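PDB 4AC1: endo-N-acetyl-beta-D-glucosaminidase from Hypocrea jecorina, which hydrolyses the chitobiose core of N-linked glycans as a family 18 glycoside hydrolase, and is responsible for deglycosylating the cellulases of this fungus. Local coordinates for residues G219-P224 with M253-F258. Sequence-based numbering, arbitrary orientation.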
# COMPACT_ATOMS: atom_id res chain seq x y z
N GLY A 219 -1.20 -8.55 3.32
CA GLY A 219 -2.32 -7.84 2.75
C GLY A 219 -3.60 -8.63 2.76
O GLY A 219 -3.59 -9.84 2.46
N GLN A 220 -4.68 -7.94 3.07
CA GLN A 220 -6.02 -8.53 3.22
C GLN A 220 -7.10 -7.67 2.60
O GLN A 220 -7.11 -6.44 2.74
CB GLN A 220 -6.34 -8.67 4.71
CG GLN A 220 -5.49 -9.71 5.43
CD GLN A 220 -5.93 -11.11 5.09
OE1 GLN A 220 -6.86 -11.63 5.71
NE2 GLN A 220 -5.29 -11.72 4.10
N LEU A 221 -8.03 -8.32 1.91
CA LEU A 221 -9.28 -7.66 1.56
C LEU A 221 -10.08 -7.41 2.85
O LEU A 221 -10.16 -8.27 3.72
CB LEU A 221 -10.10 -8.52 0.60
CG LEU A 221 -9.53 -8.74 -0.80
CD1 LEU A 221 -10.44 -9.66 -1.59
CD2 LEU A 221 -9.35 -7.42 -1.55
N THR A 222 -10.67 -6.23 2.96
CA THR A 222 -11.48 -5.90 4.13
C THR A 222 -12.93 -6.37 3.99
O THR A 222 -13.68 -6.38 4.97
CB THR A 222 -11.46 -4.40 4.43
OG1 THR A 222 -12.01 -3.70 3.30
CG2 THR A 222 -10.04 -3.91 4.73
N THR A 223 -13.31 -6.74 2.77
CA THR A 223 -14.66 -7.24 2.47
C THR A 223 -14.52 -8.40 1.49
O THR A 223 -13.49 -8.53 0.85
CB THR A 223 -15.55 -6.19 1.77
OG1 THR A 223 -15.11 -6.04 0.41
CG2 THR A 223 -15.53 -4.85 2.47
N PRO A 224 -15.59 -9.23 1.36
CA PRO A 224 -15.58 -10.32 0.38
C PRO A 224 -15.98 -9.87 -1.04
O PRO A 224 -16.34 -10.71 -1.88
CB PRO A 224 -16.58 -11.33 0.97
CG PRO A 224 -17.30 -10.65 2.05
CD PRO A 224 -16.81 -9.23 2.18
N MET A 253 -1.98 -5.09 6.03
CA MET A 253 -2.62 -4.00 5.32
C MET A 253 -4.02 -4.42 4.89
O MET A 253 -4.29 -5.61 4.70
CB MET A 253 -1.78 -3.45 4.15
CG MET A 253 -1.56 -4.37 2.94
SD MET A 253 -3.00 -4.54 1.84
CE MET A 253 -2.13 -5.00 0.35
N GLY A 254 -4.90 -3.43 4.77
CA GLY A 254 -6.27 -3.67 4.36
C GLY A 254 -6.66 -2.88 3.13
O GLY A 254 -6.52 -1.65 3.09
N TRP A 255 -7.17 -3.60 2.12
CA TRP A 255 -7.79 -3.00 0.93
C TRP A 255 -9.32 -3.18 1.03
O TRP A 255 -9.79 -4.32 0.94
CB TRP A 255 -7.28 -3.66 -0.36
CG TRP A 255 -7.87 -2.95 -1.53
CD1 TRP A 255 -9.09 -3.20 -2.10
CD2 TRP A 255 -7.33 -1.81 -2.20
NE1 TRP A 255 -9.32 -2.29 -3.11
CE2 TRP A 255 -8.26 -1.42 -3.18
CE3 TRP A 255 -6.14 -1.07 -2.06
CZ2 TRP A 255 -8.04 -0.34 -4.04
CZ3 TRP A 255 -5.92 0.01 -2.90
CH2 TRP A 255 -6.86 0.36 -3.89
N GLU A 256 -10.11 -2.13 1.24
CA GLU A 256 -9.68 -0.75 1.54
C GLU A 256 -10.64 -0.21 2.61
O GLU A 256 -11.55 -0.92 3.07
CB GLU A 256 -9.71 0.13 0.28
CG GLU A 256 -11.07 0.12 -0.41
CD GLU A 256 -11.45 1.46 -1.03
OE1 GLU A 256 -10.97 2.53 -0.57
OE2 GLU A 256 -12.25 1.44 -1.99
N TYR A 257 -10.46 1.04 3.01
CA TYR A 257 -11.09 1.51 4.24
C TYR A 257 -12.62 1.49 4.30
O TYR A 257 -13.21 0.86 5.18
CB TYR A 257 -10.61 2.91 4.60
CG TYR A 257 -11.29 3.52 5.81
CD1 TYR A 257 -11.19 2.93 7.08
CD2 TYR A 257 -12.03 4.69 5.69
CE1 TYR A 257 -11.81 3.50 8.19
CE2 TYR A 257 -12.66 5.28 6.81
CZ TYR A 257 -12.53 4.68 8.05
OH TYR A 257 -13.13 5.23 9.17
N PHE A 258 -13.26 2.21 3.37
CA PHE A 258 -14.59 2.80 3.61
C PHE A 258 -15.74 1.84 3.92
O PHE A 258 -16.73 2.24 4.52
CB PHE A 258 -15.01 3.71 2.45
CG PHE A 258 -15.67 2.98 1.32
CD1 PHE A 258 -14.94 2.12 0.51
CD2 PHE A 258 -17.04 3.15 1.08
CE1 PHE A 258 -15.55 1.44 -0.53
CE2 PHE A 258 -17.67 2.47 0.05
CZ PHE A 258 -16.93 1.62 -0.76
O HOH W 1 -12.26 -5.34 0.11
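M253 packs its thioether on G219, SD lying 3.5 Å from G219 CA. CG is set between backbone N and carbonyl carbon (chi1 68°) and the chain bends at chi2, which brings sulfur and methyl over the neighbouring strand; a CB on G219 would collide with CE, so glycine suits the place. From there the two parallel strands run in register: Q220 N donates to M253 O, W255 N to Q220 O at 2.9 Å and a nearly straight 167°, and T222 N to W255 O. Beyond the strands, T222 OG1 donates to E256 O at 2.8 Å, while CG2 rests on G254 CA at 3.8 Å, where a side chain would clash. With alanine at T222, E256 O would probably lose this hydroxyl donor and keep S260 OG, and a gap is likely to open beside G254. The face that carries M253 slackens toward the C-terminal strand ends: L221 CD2 stays 4.3 Å from W255 CD1, both residues are partly exposed, and a water bridges W255 O to T223 OG1. Strands 216-221 and 251-255 are adjacent in the GH18 (beta/alpha)8 barrel, joined through helix 232-246 in a beta-alpha-beta unit. The cis peptide between W255 and E256 follows the strand, and W255, whose ring meets Y8, lies near the zinc-binding D125 and E127. Backbone bonds and the threonine hydroxyl thus probably help fix the strand end that presents this tryptophan.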